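Local coordinates for protein Dmd discriminator of mRNA degradation (Enterobacteria phage RB69, PDB 5I8J) that probably acts as a phage antitoxin, countering the bacterial toxin RnlA and so sparing mRNA from degradation, at residues V8-F14 with A46-I52; I33-V38 with V57-F62. One frame throughout, in Å; residues are numbered along the deposited sequence.

The two contacts show how a chain of 64 residues builds a two-layer fold: contact 1 joins the two inner strands of its four-stranded antiparallel sheet, and contact 2 lays helix 30-44 against an outer strand. Their centres are about 8 Å apart. Along the chain the segments alternate, 8-14, 33-38, 46-52 and 57-62, so each contact has one segment of the other between its own two in the sequence. Strands 46-52 and 55-61 are neighbours, and A50 O and V57 N, 2.8 Å apart, probably form a hydrogen bond between the contacts. F10 also meets T37 directly. One face of the sheet thus packs on the helix, while the other meets the second subunit.

Contact 1. Residues V8-F14 with A46-I52; sequences VTFIGWF and ALVKAFI
W13 and L47 form a hydrogen-bonded pair in the central ladder of a four-stranded antiparallel sheet, with W13 N 2.8 Å from L47 O. Similar reciprocal backbone bonds join I11 to K49 and T9 to F51, six in all. On the face bearing these side chains, L47 lies beside the indole and points the same way, CD2 being 3.9 Å from W13 CE3. The aliphatic chain of K49 crosses the benzene part of that indole, with CE 3.4 Å from W13 CZ3. Farther along, I11 CD1 presses to 3.3 Å from F51 CE1, a tight fit. On the other face G12 stands across from V48 in a non-hydrogen-bonded pair, their CA atoms 4.3 Å apart. V48 CG1 touches the F10 ring at its edge, and A50 CB, which also touches V8 CG1, sits 3.7 Å from F10 CE1.

This second face turns to helix 30-44; the first is the subunit interface. There a bend at the last torsion of K49 (chi4 -81°) turns NZ away from the indole, toward salt bridges with E59 and with D54 of the second subunit. I11 and F51 each meet their own counterparts, and W13 NE1 hydrogen-bonds to D23 OD2 of the second subunit.

Contact 2. Residues I33-V38 with V57-F62; sequences IEWVTV and VFEADF
E34 crosses one face of the F58 ring, the two side chains at about a right angle, and its chain can be followed atom by atom. CB sits over the rim, 3.9 Å from F58 CE2. CG comes over the centre of the ring, 3.6 Å from the centroid and only 5° off the normal, a well-centred CH-pi contact. Since the chain runs on extended (chi2 -176°), CD passes outward over the rim at F58 CE1, 3.8 Å from it and two ring atoms round from CE2. The carboxylate at the tip remains stacked on the ring, the two planes 7° apart. OE2 then finds its salt bridge with R30, whose charge would be expected to offset that of the carboxylate above the aromatic ring; R30 also bonds V57 O and touches F58, tying the helix to the strand a second time.

T37 meets the same ring at its edge, CB lying near the ring plane and 3.6 Å from F58 CD2. Its hydroxyl is turned back to the helix, where OG1 donates to I33 O at 2.7 Å. That oxygen also accepts from T37 N, the two donors arriving from opposite faces of the carbonyl plane. One turn along from E34, V38 packs on A60 through CG2 and reaches the F62 ring through CG1, 3.9 Å from CZ.

The axes of helix and strand run 7.9 Å apart at closest approach, in roughly the same direction, an arrangement typical of a two-layer alpha+beta sandwich, one helix packed on one face of an antiparallel sheet.

Contact 1. Residues V8-F14 with A46-I52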
loop_
_atom_site.group_PDB
_atom_site.type_symbol
_atom_site.label_atom_id
_atom_site.label_comp_id
_atom_site.label_asym_id
_atom_site.label_seq_id
_atom_site.Cartn_x
_atom_site.Cartn_y
_atom_site.Cartn_z
ATOM N N VAL A 8 7.458 -8.101 -0.715
ATOM C CA VAL A 8 7.268 -6.885 0.060
ATOM C C VAL A 8 6.509 -5.877 -0.777
ATOM O O VAL A 8 6.899 -5.571 -1.893
ATOM C CB VAL A 8 8.615 -6.288 0.519
ATOM C CG1 VAL A 8 8.374 -5.118 1.474
ATOM C CG2 VAL A 8 9.454 -7.360 1.206
ATOM N N THR A 9 5.399 -5.383 -0.241
ATOM C CA THR A 9 4.654 -4.320 -0.903
ATOM C C THR A 9 5.098 -2.979 -0.324
ATOM O O THR A 9 5.007 -2.766 0.877
ATOM C CB THR A 9 3.133 -4.480 -0.719
ATOM O OG1 THR A 9 2.701 -5.737 -1.275
ATOM C CG2 THR A 9 2.394 -3.334 -1.402
ATOM N N PHE A 10 5.592 -2.103 -1.182
ATOM C CA PHE A 10 6.031 -0.774 -0.787
ATOM C C PHE A 10 4.988 0.234 -1.223
ATOM O O PHE A 10 4.510 0.193 -2.368
ATOM C CB PHE A 10 7.389 -0.429 -1.411
ATOM C CG PHE A 10 8.526 -1.262 -0.898
ATOM C CD1 PHE A 10 9.260 -0.855 0.211
ATOM C CD2 PHE A 10 8.859 -2.455 -1.515
ATOM C CE1 PHE A 10 10.304 -1.618 0.684
ATOM C CE2 PHE A 10 9.906 -3.230 -1.044
ATOM C CZ PHE A 10 10.628 -2.816 0.054
ATOM N N ILE A 11 4.625 1.129 -0.308
ATOM C CA ILE A 11 3.728 2.227 -0.633
ATOM C C ILE A 11 4.440 3.526 -0.340
ATOM O O ILE A 11 4.974 3.702 0.740
ATOM C CB ILE A 11 2.430 2.186 0.172
ATOM C CG1 ILE A 11 1.815 0.789 0.134
ATOM C CG2 ILE A 11 1.458 3.226 -0.365
ATOM C CD1 ILE A 11 0.781 0.630 1.212
ATOM N N GLY A 12 4.461 4.420 -1.317
ATOM C CA GLY A 12 5.203 5.664 -1.211
ATOM C C GLY A 12 4.318 6.883 -1.412
ATOM O O GLY A 12 3.375 6.858 -2.213
ATOM N N TRP A 13 4.613 7.929 -0.644
ATOM C CA TRP A 13 4.026 9.254 -0.807
ATOM C C TRP A 13 5.097 10.283 -1.125
ATOM O O TRP A 13 6.023 10.490 -0.329
ATOM C CB TRP A 13 3.295 9.700 0.461
ATOM C CG TRP A 13 2.026 8.981 0.747
ATOM C CD1 TRP A 13 0.755 9.432 0.506
ATOM C CD2 TRP A 13 1.890 7.701 1.377
ATOM N NE1 TRP A 13 -0.161 8.492 0.930
ATOM C CE2 TRP A 13 0.506 7.430 1.469
ATOM C CE3 TRP A 13 2.798 6.758 1.860
ATOM C CZ2 TRP A 13 0.012 6.245 2.023
ATOM C CZ3 TRP A 13 2.300 5.579 2.416
ATOM C CH2 TRP A 13 0.917 5.341 2.490
ATOM N N PHE A 14 4.973 10.924 -2.284
ATOM C CA PHE A 14 5.836 12.050 -2.625
ATOM C C PHE A 14 5.435 13.254 -1.778
ATOM O O PHE A 14 4.363 13.261 -1.170
ATOM C CB PHE A 14 5.733 12.410 -4.113
ATOM C CG PHE A 14 6.267 11.354 -5.037
ATOM C CD1 PHE A 14 7.625 11.082 -5.099
ATOM C CD2 PHE A 14 5.411 10.648 -5.863
ATOM C CE1 PHE A 14 8.109 10.109 -5.960
ATOM C CE2 PHE A 14 5.890 9.677 -6.724
ATOM C CZ PHE A 14 7.239 9.405 -6.771
ATOM N N ALA A 46 10.662 10.808 -0.410
ATOM C CA ALA A 46 9.320 10.322 -0.141
ATOM C C ALA A 46 9.199 9.658 1.227
ATOM O O ALA A 46 10.195 9.356 1.884
ATOM C CB ALA A 46 8.900 9.334 -1.244
ATOM N N LEU A 47 7.961 9.454 1.647
ATOM C CA LEU A 47 7.645 8.568 2.754
ATOM C C LEU A 47 7.390 7.207 2.142
ATOM O O LEU A 47 6.574 7.094 1.239
ATOM C CB LEU A 47 6.411 9.054 3.520
ATOM C CG LEU A 47 5.722 8.047 4.446
ATOM C CD1 LEU A 47 6.617 7.695 5.627
ATOM C CD2 LEU A 47 4.380 8.581 4.924
ATOM N N VAL A 48 8.094 6.178 2.593
ATOM C CA VAL A 48 7.846 4.834 2.062
ATOM C C VAL A 48 7.595 3.870 3.205
ATOM O O VAL A 48 8.336 3.871 4.191
ATOM C CB VAL A 48 9.030 4.327 1.204
ATOM C CG1 VAL A 48 8.760 2.889 0.701
ATOM C CG2 VAL A 48 9.272 5.261 0.034
ATOM N N LYS A 49 6.527 3.075 3.075
ATOM C CA LYS A 49 6.180 2.035 4.033
ATOM C C LYS A 49 6.353 0.676 3.381
ATOM O O LYS A 49 5.950 0.487 2.228
ATOM C CB LYS A 49 4.739 2.178 4.522
ATOM C CG LYS A 49 4.397 3.531 5.120
ATOM C CD LYS A 49 2.874 3.641 5.323
ATOM C CE LYS A 49 2.459 5.033 5.774
ATOM N NZ LYS A 49 2.645 5.249 7.225
ATOM N N ALA A 50 6.945 -0.259 4.123
ATOM C CA ALA A 50 7.094 -1.642 3.663
ATOM C C ALA A 50 6.093 -2.554 4.383
ATOM O O ALA A 50 5.975 -2.527 5.602
ATOM C CB ALA A 50 8.533 -2.128 3.886
ATOM N N PHE A 51 5.372 -3.352 3.604
ATOM C CA PHE A 51 4.360 -4.265 4.102
ATOM C C PHE A 51 4.724 -5.700 3.734
ATOM O O PHE A 51 5.096 -5.971 2.596
ATOM C CB PHE A 51 2.979 -3.932 3.515
ATOM C CG PHE A 51 2.346 -2.686 4.079
ATOM C CD1 PHE A 51 2.703 -1.424 3.610
ATOM C CD2 PHE A 51 1.361 -2.781 5.055
ATOM C CE1 PHE A 51 2.103 -0.279 4.131
ATOM C CE2 PHE A 51 0.760 -1.637 5.577
ATOM C CZ PHE A 51 1.126 -0.390 5.111
ATOM N N ILE A 52 4.602 -6.615 4.693
ATOM C CA ILE A 52 4.706 -8.046 4.411
ATOM C C ILE A 52 3.460 -8.720 4.970
ATOM O O ILE A 52 3.098 -8.494 6.125
ATOM C CB ILE A 52 5.971 -8.680 5.016
ATOM C CG1 ILE A 52 7.227 -7.999 4.466
ATOM C CG2 ILE A 52 6.015 -10.189 4.712
ATOM C CD1 ILE A 52 8.509 -8.405 5.193
#

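Contact 2. Residues I33-V38 with V57-F62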
loop_
_atom_site.group_PDB
_atom_site.type_symbol
_atom_site.label_atom_id
_atom_site.label_comp_id
_atom_site.label_asym_id
_atom_site.label_seq_id
_atom_site.Cartn_x
_atom_site.Cartn_y
_atom_site.Cartn_z
ATOM N N ILE A 33 15.485 -5.419 3.880
ATOM C CA ILE A 33 14.195 -4.741 3.787
ATOM C C ILE A 33 14.330 -3.283 4.221
ATOM O O ILE A 33 13.833 -2.368 3.547
ATOM C CB ILE A 33 13.137 -5.453 4.642
ATOM C CG1 ILE A 33 12.886 -6.861 4.093
ATOM C CG2 ILE A 33 11.837 -4.669 4.635
ATOM C CD1 ILE A 33 12.118 -7.760 5.033
ATOM N N GLU A 34 15.028 -3.062 5.332
ATOM C CA GLU A 34 15.217 -1.690 5.813
ATOM C C GLU A 34 16.033 -0.848 4.832
ATOM O O GLU A 34 15.684 0.310 4.553
ATOM C CB GLU A 34 15.875 -1.692 7.199
ATOM C CG GLU A 34 14.953 -2.209 8.304
ATOM C CD GLU A 34 15.569 -2.115 9.697
ATOM O OE1 GLU A 34 16.608 -1.447 9.861
ATOM O OE2 GLU A 34 15.000 -2.709 10.632
ATOM N N TRP A 35 17.125 -1.412 4.319
ATOM C CA TRP A 35 17.990 -0.677 3.392
ATOM C C TRP A 35 17.223 -0.314 2.121
ATOM O O TRP A 35 17.291 0.809 1.640
ATOM C CB TRP A 35 19.254 -1.480 3.030
ATOM C CG TRP A 35 20.270 -0.612 2.353
ATOM C CD1 TRP A 35 21.278 0.089 2.952
ATOM C CD2 TRP A 35 20.336 -0.294 0.955
ATOM N NE1 TRP A 35 21.982 0.804 2.012
ATOM C CE2 TRP A 35 21.426 0.588 0.780
ATOM C CE3 TRP A 35 19.592 -0.678 -0.165
ATOM C CZ2 TRP A 35 21.788 1.089 -0.470
ATOM C CZ3 TRP A 35 19.962 -0.181 -1.411
ATOM C CH2 TRP A 35 21.042 0.696 -1.550
ATOM N N VAL A 36 16.487 -1.278 1.585
ATOM C CA VAL A 36 15.717 -1.055 0.369
ATOM C C VAL A 36 14.677 0.037 0.618
ATOM O O VAL A 36 14.466 0.909 -0.236
ATOM C CB VAL A 36 15.050 -2.362 -0.116
ATOM C CG1 VAL A 36 14.013 -2.088 -1.195
ATOM C CG2 VAL A 36 16.121 -3.295 -0.654
ATOM N N THR A 37 14.079 0.020 1.802
ATOM C CA THR A 37 13.073 1.029 2.161
ATOM C C THR A 37 13.698 2.416 2.214
ATOM O O THR A 37 13.170 3.379 1.649
ATOM C CB THR A 37 12.409 0.708 3.507
ATOM O OG1 THR A 37 11.762 -0.572 3.423
ATOM C CG2 THR A 37 11.362 1.775 3.861
ATOM N N VAL A 38 14.843 2.510 2.885
ATOM C CA VAL A 38 15.518 3.790 3.033
ATOM C C VAL A 38 15.943 4.317 1.678
ATOM O O VAL A 38 15.793 5.503 1.392
ATOM C CB VAL A 38 16.731 3.671 3.970
ATOM C CG1 VAL A 38 17.607 4.926 3.901
ATOM C CG2 VAL A 38 16.261 3.384 5.387
ATOM N N VAL A 57 6.000 -3.301 8.298
ATOM C CA VAL A 57 7.167 -3.802 9.020
ATOM C C VAL A 57 8.264 -2.746 9.181
ATOM O O VAL A 57 9.144 -2.879 10.034
ATOM C CB VAL A 57 7.748 -5.064 8.324
ATOM C CG1 VAL A 57 6.700 -6.191 8.292
ATOM C CG2 VAL A 57 8.238 -4.740 6.913
ATOM N N PHE A 58 8.208 -1.696 8.368
ATOM C CA PHE A 58 9.201 -0.634 8.428
ATOM C C PHE A 58 8.708 0.573 7.651
ATOM O O PHE A 58 7.874 0.435 6.767
ATOM C CB PHE A 58 10.542 -1.120 7.860
ATOM C CG PHE A 58 11.691 -0.209 8.142
ATOM C CD1 PHE A 58 12.145 -0.025 9.436
ATOM C CD2 PHE A 58 12.338 0.451 7.109
ATOM C CE1 PHE A 58 13.212 0.813 9.694
ATOM C CE2 PHE A 58 13.404 1.286 7.361
ATOM C CZ PHE A 58 13.841 1.468 8.662
ATOM N N GLU A 59 9.221 1.756 7.977
ATOM C CA GLU A 59 8.983 2.908 7.121
ATOM C C GLU A 59 10.079 3.938 7.286
ATOM O O GLU A 59 10.754 3.967 8.316
ATOM C CB GLU A 59 7.619 3.534 7.409
ATOM C CG GLU A 59 7.464 4.121 8.784
ATOM C CD GLU A 59 6.003 4.382 9.103
ATOM O OE1 GLU A 59 5.349 5.074 8.296
ATOM O OE2 GLU A 59 5.500 3.873 10.133
ATOM N N ALA A 60 10.254 4.760 6.254
ATOM C CA ALA A 60 11.281 5.802 6.242
ATOM C C ALA A 60 10.703 7.039 5.578
ATOM O O ALA A 60 10.067 6.942 4.537
ATOM C CB ALA A 60 12.532 5.327 5.508
ATOM N N ASP A 61 10.920 8.203 6.179
ATOM C CA ASP A 61 10.321 9.430 5.663
ATOM C C ASP A 61 11.404 10.419 5.266
ATOM O O ASP A 61 12.056 11.023 6.127
ATOM C CB ASP A 61 9.396 10.059 6.704
ATOM C CG ASP A 61 8.580 11.221 6.146
ATOM O OD1 ASP A 61 8.780 11.594 4.978
ATOM O OD2 ASP A 61 7.746 11.781 6.889
ATOM N N PHE A 62 11.577 10.603 3.964
ATOM C CA PHE A 62 12.554 11.557 3.465
ATOM C C PHE A 62 11.902 12.747 2.762
ATOM O O PHE A 62 12.489 13.354 1.877
ATOM C CB PHE A 62 13.535 10.849 2.532
ATOM C CG PHE A 62 14.571 10.055 3.269
ATOM C CD1 PHE A 62 14.263 8.816 3.801
ATOM C CD2 PHE A 62 15.850 10.562 3.451
ATOM C CE1 PHE A 62 15.207 8.083 4.494
ATOM C CE2 PHE A 62 16.804 9.841 4.150
ATOM C CZ PHE A 62 16.482 8.601 4.675
#